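Local structure of PhnB protein (Bacillus cereus, 3OMS) at residues Ser41-Asn46 / Asp70-His75; His56-Phe59 / Gln64-Met67; His100-Asp105 / Trp132-Ala137. The protein is of unproven function but belongs to the glyoxalase clan and may act as a 3-demethylubiquinone-9 3-methyltransferase. All coordinates share one frame; numbering follows the deposited sequence. Where two conformers were deposited one is given.

Contact 1: residues Ser41-Asn46 / Asp70-His75; sequences SRYDEN and DSYVNH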
loop_
_atom_site.group_PDB
_atom_site.type_symbol
_atom_site.label_atom_id
_atom_site.label_comp_id
_atom_site.label_asym_id
_atom_site.label_seq_id
_atom_site.Cartn_x
_atom_site.Cartn_y
_atom_site.Cartn_z
ATOM N N SER A 41 9.452 11.999 -13.903
ATOM C CA SER A 41 9.264 13.341 -14.473
ATOM C C SER A 41 9.080 14.331 -13.327
ATOM O O SER A 41 8.486 13.998 -12.293
ATOM C CB SER A 41 8.076 13.391 -15.430
ATOM O OG SER A 41 6.959 12.774 -14.830
ATOM N N ARG A 42 9.649 15.528 -13.507
ATOM C CA ARG A 42 9.726 16.564 -12.478
ATOM C C ARG A 42 9.125 17.857 -12.986
ATOM O O ARG A 42 9.245 18.170 -14.166
ATOM C CB ARG A 42 11.181 16.846 -12.138
ATOM C CG ARG A 42 11.953 15.639 -11.677
ATOM C CD ARG A 42 13.335 16.034 -11.205
ATOM N NE ARG A 42 14.150 14.866 -10.883
ATOM C CZ ARG A 42 14.880 14.184 -11.772
ATOM N NH1 ARG A 42 14.868 14.522 -13.051
ATOM N NH2 ARG A 42 15.617 13.138 -11.381
ATOM N N TYR A 43 8.516 18.616 -12.077
ATOM C CA TYR A 43 7.853 19.850 -12.426
ATOM C C TYR A 43 8.896 20.855 -12.866
ATOM O O TYR A 43 9.928 21.013 -12.195
ATOM C CB TYR A 43 7.060 20.408 -11.231
ATOM C CG TYR A 43 5.767 19.665 -10.988
ATOM C CD1 TYR A 43 4.671 19.838 -11.846
ATOM C CD2 TYR A 43 5.665 18.750 -9.955
ATOM C CE1 TYR A 43 3.496 19.172 -11.630
ATOM C CE2 TYR A 43 4.493 18.056 -9.729
ATOM C CZ TYR A 43 3.415 18.276 -10.567
ATOM O OH TYR A 43 2.266 17.573 -10.338
ATOM N N ASP A 44 8.630 21.512 -13.984
ATOM C CA ASP A 44 9.452 22.663 -14.401
ATOM C C ASP A 44 9.004 23.940 -13.672
ATOM O O ASP A 44 8.260 23.867 -12.691
ATOM C CB ASP A 44 9.400 22.841 -15.927
ATOM C CG ASP A 44 8.041 23.290 -16.418
ATOM O OD1 ASP A 44 7.710 22.948 -17.563
ATOM O OD2 ASP A 44 7.295 23.951 -15.648
ATOM N N GLU A 45 9.452 25.105 -14.175
ATOM C CA GLU A 45 9.239 26.425 -13.529
ATOM C C GLU A 45 7.772 26.889 -13.358
ATOM O O GLU A 45 7.486 27.709 -12.467
ATOM C CB GLU A 45 10.014 27.517 -14.299
ATOM C CG GLU A 45 9.436 27.853 -15.689
ATOM C CD GLU A 45 10.386 28.688 -16.546
ATOM O OE1 GLU A 45 9.951 29.718 -17.123
ATOM O OE2 GLU A 45 11.575 28.310 -16.642
ATOM N N ASN A 46 6.867 26.366 -14.198
ATOM C CA ASN A 46 5.457 26.778 -14.185
ATOM C C ASN A 46 4.480 25.768 -13.534
ATOM O O ASN A 46 3.265 25.808 -13.787
ATOM C CB ASN A 46 5.001 27.172 -15.602
ATOM C CG ASN A 46 5.117 26.035 -16.605
ATOM O OD1 ASN A 46 5.971 26.063 -17.500
ATOM N ND2 ASN A 46 4.248 25.041 -16.476
ATOM N N ASP A 70 5.053 13.599 -5.928
ATOM C CA ASP A 70 5.013 14.703 -4.965
ATOM C C ASP A 70 3.747 15.467 -5.250
ATOM O O ASP A 70 3.583 16.103 -6.332
ATOM C CB ASP A 70 6.223 15.632 -5.104
ATOM C CG ASP A 70 7.476 15.052 -4.526
ATOM O OD1 ASP A 70 7.427 14.499 -3.420
ATOM O OD2 ASP A 70 8.558 15.199 -5.152
ATOM N N SER A 71 2.807 15.378 -4.315
ATOM C CA SER A 71 1.554 16.101 -4.441
ATOM C C SER A 71 1.726 17.637 -4.618
ATOM O O SER A 71 2.428 18.279 -3.849
ATOM C CB SER A 71 0.677 15.860 -3.220
ATOM O OG SER A 71 -0.521 16.583 -3.412
ATOM N N TYR A 72 1.068 18.222 -5.612
ATOM C CA TYR A 72 1.088 19.707 -5.728
ATOM C C TYR A 72 0.126 20.420 -4.761
ATOM O O TYR A 72 0.050 21.646 -4.751
ATOM C CB TYR A 72 0.876 20.173 -7.176
ATOM C CG TYR A 72 -0.488 19.905 -7.743
ATOM C CD1 TYR A 72 -1.503 20.846 -7.627
ATOM C CD2 TYR A 72 -0.762 18.718 -8.408
ATOM C CE1 TYR A 72 -2.750 20.620 -8.164
ATOM C CE2 TYR A 72 -2.009 18.469 -8.953
ATOM C CZ TYR A 72 -3.007 19.425 -8.821
ATOM O OH TYR A 72 -4.258 19.208 -9.352
ATOM N N VAL A 73 -0.600 19.653 -3.957
ATOM C CA VAL A 73 -1.524 20.187 -2.957
ATOM C C VAL A 73 -1.068 19.682 -1.607
ATOM O O VAL A 73 -0.733 18.506 -1.484
ATOM C CB VAL A 73 -2.938 19.614 -3.192
ATOM C CG1 VAL A 73 -3.873 19.926 -1.995
ATOM C CG2 VAL A 73 -3.505 20.112 -4.516
ATOM N N ASN A 74 -1.085 20.536 -0.590
ATOM C CA ASN A 74 -0.820 20.081 0.774
ATOM C C ASN A 74 -2.081 19.451 1.332
ATOM O O ASN A 74 -3.138 20.072 1.311
ATOM C CB ASN A 74 -0.428 21.244 1.682
ATOM C CG ASN A 74 0.928 21.837 1.330
ATOM O OD1 ASN A 74 1.008 23.033 1.056
ATOM N ND2 ASN A 74 1.994 21.002 1.315
ATOM N N HIS A 75 -1.969 18.231 1.847
ATOM C CA HIS A 75 -3.132 17.526 2.399
ATOM C C HIS A 75 -3.109 17.512 3.915
ATOM O O HIS A 75 -2.051 17.731 4.530
ATOM C CB HIS A 75 -3.160 16.101 1.808
ATOM C CG HIS A 75 -3.507 16.084 0.360
ATOM N ND1 HIS A 75 -2.591 15.803 -0.630
ATOM C CD2 HIS A 75 -4.668 16.361 -0.274
ATOM C CE1 HIS A 75 -3.181 15.878 -1.808
ATOM N NE2 HIS A 75 -4.438 16.220 -1.622
HETATM O O HOH W 1 2.647 15.192 -8.848
#

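Contact 2: residues His56-Phe59 / Gln64-Met67; sequences HATF and QEFM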
loop_
_atom_site.group_PDB
_atom_site.type_symbol
_atom_site.label_atom_id
_atom_site.label_comp_id
_atom_site.label_asym_id
_atom_site.label_seq_id
_atom_site.Cartn_x
_atom_site.Cartn_y
_atom_site.Cartn_z
ATOM N N HIS A 56 5.446 12.399 -11.604
ATOM C CA HIS A 56 5.176 10.976 -11.471
ATOM C C HIS A 56 6.505 10.249 -11.600
ATOM O O HIS A 56 7.374 10.706 -12.347
ATOM C CB HIS A 56 4.149 10.495 -12.514
ATOM C CG HIS A 56 4.563 10.696 -13.943
ATOM N ND1 HIS A 56 5.421 9.836 -14.599
ATOM C CD2 HIS A 56 4.210 11.638 -14.851
ATOM C CE1 HIS A 56 5.592 10.251 -15.843
ATOM N NE2 HIS A 56 4.868 11.342 -16.022
ATOM N N ALA A 57 6.645 9.151 -10.869
ATOM C CA ALA A 57 7.810 8.266 -10.985
ATOM C C ALA A 57 7.393 6.821 -10.746
ATOM O O ALA A 57 6.482 6.545 -9.927
ATOM C CB ALA A 57 8.920 8.684 -9.993
ATOM N N THR A 58 8.056 5.906 -11.464
ATOM C CA THR A 58 7.879 4.458 -11.313
ATOM C C THR A 58 9.211 3.883 -10.942
ATOM O O THR A 58 10.235 4.262 -11.493
ATOM C CB THR A 58 7.383 3.799 -12.592
ATOM O OG1 THR A 58 6.090 4.320 -12.903
ATOM C CG2 THR A 58 7.362 2.228 -12.506
ATOM N N PHE A 59 9.211 2.978 -9.962
ATOM C CA PHE A 59 10.433 2.291 -9.552
ATOM C C PHE A 59 10.111 0.885 -9.184
ATOM O O PHE A 59 8.943 0.562 -8.906
ATOM C CB PHE A 59 11.103 2.995 -8.376
ATOM C CG PHE A 59 10.270 3.093 -7.138
ATOM C CD1 PHE A 59 10.595 2.344 -5.982
ATOM C CD2 PHE A 59 9.221 4.030 -7.051
ATOM C CE1 PHE A 59 9.858 2.487 -4.802
ATOM C CE2 PHE A 59 8.463 4.137 -5.864
ATOM C CZ PHE A 59 8.790 3.365 -4.743
ATOM N N GLN A 64 9.265 -5.654 -8.348
ATOM C CA GLN A 64 7.859 -5.245 -8.258
ATOM C C GLN A 64 7.760 -3.747 -8.473
ATOM O O GLN A 64 8.479 -3.005 -7.854
ATOM C CB GLN A 64 7.274 -5.598 -6.889
ATOM C CG GLN A 64 5.808 -5.186 -6.685
ATOM C CD GLN A 64 5.265 -5.553 -5.295
ATOM O OE1 GLN A 64 5.947 -6.208 -4.502
ATOM N NE2 GLN A 64 4.054 -5.089 -4.985
ATOM N N GLU A 65 6.870 -3.321 -9.343
ATOM C CA GLU A 65 6.724 -1.902 -9.621
ATOM C C GLU A 65 5.937 -1.225 -8.517
ATOM O O GLU A 65 4.935 -1.783 -8.042
ATOM C CB GLU A 65 6.029 -1.622 -10.954
ATOM C CG GLU A 65 6.881 -1.846 -12.189
ATOM C CD GLU A 65 6.070 -1.767 -13.496
ATOM O OE1 GLU A 65 5.021 -1.071 -13.546
ATOM O OE2 GLU A 65 6.474 -2.426 -14.480
ATOM N N PHE A 66 6.415 -0.046 -8.144
ATOM C CA PHE A 66 5.766 0.927 -7.267
ATOM C C PHE A 66 5.706 2.257 -8.006
ATOM O O PHE A 66 6.494 2.501 -8.920
ATOM C CB PHE A 66 6.524 1.047 -5.958
ATOM C CG PHE A 66 6.417 -0.194 -5.123
ATOM C CD1 PHE A 66 5.434 -0.286 -4.107
ATOM C CD2 PHE A 66 7.192 -1.298 -5.401
ATOM C CE1 PHE A 66 5.287 -1.428 -3.394
ATOM C CE2 PHE A 66 7.050 -2.472 -4.669
ATOM C CZ PHE A 66 6.093 -2.549 -3.669
HETATM N N MSE A 67 4.727 3.092 -7.660
HETATM C CA MSE A 67 4.639 4.425 -8.174
HETATM C C MSE A 67 4.685 5.435 -7.042
HETATM O O MSE A 67 4.237 5.174 -5.890
HETATM C CB MSE A 67 3.362 4.567 -8.981
HETATM C CG MSE A 67 3.354 3.772 -10.247
HETATM SE SE MSE A 67 1.550 3.622 -10.939
HETATM C CE MSE A 67 1.371 5.375 -11.652
#

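Contact 3: residues His100-Asp105 / Trp132-Ala137; sequences HKLAQD and WQLTLA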
loop_
_atom_site.group_PDB
_atom_site.type_symbol
_atom_site.label_atom_id
_atom_site.label_comp_id
_atom_site.label_asym_id
_atom_site.label_seq_id
_atom_site.Cartn_x
_atom_site.Cartn_y
_atom_site.Cartn_z
ATOM N N HIS A 100 17.519 -1.576 10.303
ATOM C CA HIS A 100 18.373 -0.513 10.870
ATOM C C HIS A 100 18.393 0.697 9.948
ATOM O O HIS A 100 18.321 1.819 10.395
ATOM C CB HIS A 100 19.782 -1.069 11.105
ATOM C CG HIS A 100 20.820 -0.052 11.460
ATOM N ND1 HIS A 100 20.835 0.620 12.662
ATOM C CD2 HIS A 100 21.919 0.359 10.783
ATOM C CE1 HIS A 100 21.894 1.408 12.703
ATOM N NE2 HIS A 100 22.567 1.264 11.576
ATOM N N LYS A 101 18.451 0.435 8.644
ATOM C CA LYS A 101 18.444 1.531 7.703
ATOM C C LYS A 101 17.104 2.274 7.738
ATOM O O LYS A 101 17.076 3.505 7.775
ATOM C CB LYS A 101 18.787 1.035 6.283
ATOM C CG LYS A 101 20.315 0.731 6.115
ATOM C CD LYS A 101 20.595 0.248 4.709
ATOM C CE LYS A 101 22.077 0.030 4.311
ATOM N NZ LYS A 101 21.958 -0.580 2.876
ATOM N N LEU A 102 16.002 1.522 7.681
ATOM C CA LEU A 102 14.636 2.106 7.678
ATOM C C LEU A 102 14.289 2.809 8.996
ATOM O O LEU A 102 13.504 3.769 9.010
ATOM C CB LEU A 102 13.599 1.005 7.380
ATOM C CG LEU A 102 13.484 0.456 5.969
ATOM C CD1 LEU A 102 12.616 -0.839 5.986
ATOM C CD2 LEU A 102 12.883 1.517 5.033
ATOM N N ALA A 103 14.879 2.330 10.101
ATOM C CA ALA A 103 14.670 2.938 11.417
ATOM C C ALA A 103 15.294 4.334 11.580
ATOM O O ALA A 103 14.914 5.037 12.524
ATOM C CB ALA A 103 15.236 1.980 12.558
ATOM N N GLN A 104 16.254 4.731 10.715
ATOM C CA GLN A 104 16.994 5.994 10.920
ATOM C C GLN A 104 16.019 7.159 10.817
ATOM O O GLN A 104 15.307 7.303 9.818
ATOM C CB GLN A 104 18.111 6.164 9.905
ATOM C CG GLN A 104 19.117 4.984 9.756
ATOM C CD GLN A 104 19.982 4.636 10.999
ATOM O OE1 GLN A 104 19.488 4.536 12.121
ATOM N NE2 GLN A 104 21.259 4.345 10.750
ATOM N N ASP A 105 15.917 7.925 11.889
ATOM C CA ASP A 105 14.963 9.046 12.007
ATOM C C ASP A 105 13.509 8.590 11.812
ATOM O O ASP A 105 12.638 9.378 11.455
ATOM C CB ASP A 105 15.354 10.176 11.036
ATOM C CG ASP A 105 16.641 10.879 11.455
ATOM O OD1 ASP A 105 17.042 10.772 12.629
ATOM O OD2 ASP A 105 17.248 11.539 10.617
ATOM N N TRP A 132 6.540 0.019 7.548
ATOM C CA TRP A 132 7.183 -1.202 7.087
ATOM C C TRP A 132 7.185 -2.284 8.178
ATOM O O TRP A 132 7.502 -2.023 9.371
ATOM C CB TRP A 132 8.628 -0.914 6.749
ATOM C CG TRP A 132 8.902 0.023 5.631
ATOM C CD1 TRP A 132 8.973 1.371 5.713
ATOM C CD2 TRP A 132 9.211 -0.316 4.269
ATOM N NE1 TRP A 132 9.317 1.903 4.502
ATOM C CE2 TRP A 132 9.445 0.894 3.585
ATOM C CE3 TRP A 132 9.320 -1.518 3.570
ATOM C CZ2 TRP A 132 9.798 0.944 2.229
ATOM C CZ3 TRP A 132 9.623 -1.469 2.209
ATOM C CH2 TRP A 132 9.885 -0.242 1.559
ATOM N N GLN A 133 6.853 -3.509 7.755
ATOM C CA GLN A 133 6.956 -4.681 8.617
ATOM C C GLN A 133 7.990 -5.571 7.973
ATOM O O GLN A 133 8.060 -5.722 6.740
ATOM C CB GLN A 133 5.656 -5.485 8.725
ATOM C CG GLN A 133 4.490 -4.737 9.372
ATOM C CD GLN A 133 3.264 -5.607 9.447
ATOM O OE1 GLN A 133 3.276 -6.668 10.082
ATOM N NE2 GLN A 133 2.191 -5.182 8.774
ATOM N N LEU A 134 8.827 -6.156 8.800
ATOM C CA LEU A 134 9.906 -6.998 8.287
ATOM C C LEU A 134 9.901 -8.296 9.039
ATOM O O LEU A 134 9.746 -8.296 10.247
ATOM C CB LEU A 134 11.235 -6.303 8.450
ATOM C CG LEU A 134 11.441 -5.061 7.588
ATOM C CD1 LEU A 134 10.913 -3.829 8.307
ATOM C CD2 LEU A 134 12.914 -4.975 7.311
ATOM N N THR A 135 10.018 -9.406 8.303
ATOM C CA THR A 135 10.067 -10.691 8.931
ATOM C C THR A 135 11.051 -11.619 8.225
ATOM O O THR A 135 11.400 -11.399 7.077
ATOM C CB THR A 135 8.683 -11.307 8.997
ATOM O OG1 THR A 135 8.708 -12.379 9.951
ATOM C CG2 THR A 135 8.252 -11.793 7.583
ATOM N N LEU A 136 11.530 -12.620 8.955
ATOM C CA LEU A 136 12.478 -13.565 8.407
ATOM C C LEU A 136 11.693 -14.819 7.964
ATOM O O LEU A 136 10.943 -15.385 8.765
ATOM C CB LEU A 136 13.515 -13.861 9.486
ATOM C CG LEU A 136 14.807 -14.580 9.126
ATOM C CD1 LEU A 136 15.548 -13.792 8.072
ATOM C CD2 LEU A 136 15.629 -14.764 10.403
ATOM N N ALA A 137 11.842 -15.210 6.688
ATOM C CA ALA A 137 11.149 -16.372 6.106
ATOM C C ALA A 137 11.872 -17.677 6.402
ATOM O O ALA A 137 12.374 -17.905 7.527
ATOM C CB ALA A 137 10.990 -16.188 4.583
#

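Contact 1: residues Ser41-Asn46 / Asp70-His75
Tyr43 meets the 70-75 loop with the rim of its ring and with its hydroxyl. Asp70 O sits at the rim of the Tyr43 ring, close to level with it, and Tyr43 CE2 is the nearest ring atom at 4.0 Å. The phenolic oxygen approaches a second ring: Tyr43 OH lies 3.8 Å from Tyr72 CD2, an oblique approach that is no stack and no hydrogen bond. Tyr43 extends toward the loop because CG stands anti to the carbonyl carbon (chi1 -76°). The polar joint between the segments is a single water. It lies 2.8 Å from Tyr43 OH and can donate a hydrogen bond of 2.8 Å to Asp70 O, so phenol and peptide carbonyl are bridged without bonding directly. Each segment also has its own local order. Asp44 OD2 accepts from Asn46 N at 2.8 Å, closing an Asx turn where the chain leaves strand 37-42, and Ser71 OG donates to Val73 O at 2.7 Å, using a lone pair in the carbonyl plane. Behind the joint, the Asp70 carboxylate takes backbone N-H groups of Gly19, Ala21 and Val54. Tyrosine suits its place because the ring carbons pack on Ile55, Thr53 and Pro48 while the hydroxyl at the far end binds the bridging water. The contact joins the connections after strands 37-42 and 64-70 of one four-stranded sheet. Its small interface, without a direct hydrogen bond, is consistent with a light, adaptable connection, whereas Asp70 itself is held by three backbone donors.

Contact 2: residues His56-Phe59 / Gln64-Met67
Phe59 and Phe66 form the tightly packed part of this antiparallel hairpin. As a hydrogen-bonded pair they exchange two backbone bonds: Phe59 N gives to Phe66 O at 2.9 Å, and Phe66 N to Phe59 O at 2.7 Å. Their side chains share one face of the sheet. Phe66 CB sits over a face of the Phe59 ring, 3.7 Å from the ring centroid and 22° off its normal, a CH-pi contact in which Phe59 CZ comes within 3.5 Å of Phe66 CB. Phe59 gets there because CG lies between its backbone N and carbonyl carbon (chi1 60°), which folds the ring across the neighbouring strand. The Phe66 ring leads away instead, and the two ring planes, 31° apart, make neither a stack nor an edge-to-face pair. Met25 and Thr29 of helix 21-29 cover Phe59, and Ile11 of the second subunit packs on Phe66. Phenylalanine suits both buried places, offering a broad apolar surface with no polar group to satisfy.

The face bearing Thr58, Glu65 and Met67 is looser. Thr58 and Met67, a selenomethionine, form the non-hydrogen-bonded pair, and their side chains touch only at Thr58 OG1 and Met67 CG, 3.9 Å apart. On its other branch Thr58 CG2 meets the extended Glu65 chain at CG, 4.1 Å away. Between the strands, CA-H...O contacts such as Met67 CA to Ala57 O at 3.3 Å supplement the amide bonds. Threonine and glutamate suit a partly exposed face, since their carbon atoms pack while their polar groups are compatible with solvent. The chemistry thus implies a two-sided hairpin: Phe59 turned to helix 21-29 and Phe66 toward the second subunit, with a reverse face partly exposed and partly taken up by Tyr86 of that subunit against Met67.

Contact 3: residues His100-Asp105 / Trp132-Ala137
Leu102 and Trp132 make the first shell of this buried helix-to-strand contact. The leucine lays both methyl groups against the indole, the two side chains crossing at about a right angle. Leu102 CD2 stands over the five-membered ring, 3.8 Å from its centroid and 18° off the normal, a CH-pi contact whose nearest atom is Trp132 NE1 at 3.6 Å. The other methyl, Leu102 CD1, lies 3.8 Å from Trp132 CG and also reaches Leu134 CD1 at 4.2 Å. One forked side chain thus touches two strand residues, while Gln133 between them points away.

Trp132 presents its face because CG stands anti to the carbonyl carbon (chi1 -64°) and chi2 is near a right angle (86°). Farther out, Asp126 OD2 accepts a hydrogen bond from Trp132 NE1; with the packing of Leu102 and the edge-to-face ring of Tyr28, from helix 21-29, it helps set the turn of the indole. Leu124 and Leu31 pack on Leu102, and Gln133 meets Phe14 of the second subunit.

Leucine suits this helix face, since its two methyls can spread over a flat aromatic surface. Helix 92-103 packs here on the sheet containing strand 131-136, consistent with the glyoxalase fold. With no hydrogen bond across the contact, it rests there through dispersion and CH-pi attraction, the one polar atom of the indole being paid for by Asp126.

From the N terminus, the chain runs through strand 11-17 and helix 21-29 to strand 37-42, where contact 1 opens; it closes after strand 64-70, on the way to strand 83-89. Contact 2 is nested inside that loop as the hairpin 54-61/64-70, and the two touch where Ser41 N lies 2.9 Å from His56 O, between neighbouring strands of one sheet. Contact 3 follows in series, tying helix 92-103 to strand 131-136 of the other sheet. Its centre is about 20 Å from that of contact 2 and about 29 Å from that of contact 1. Both sheets share the strand order 1-4-3-2, consistent with the paired modules of the glyoxalase fold.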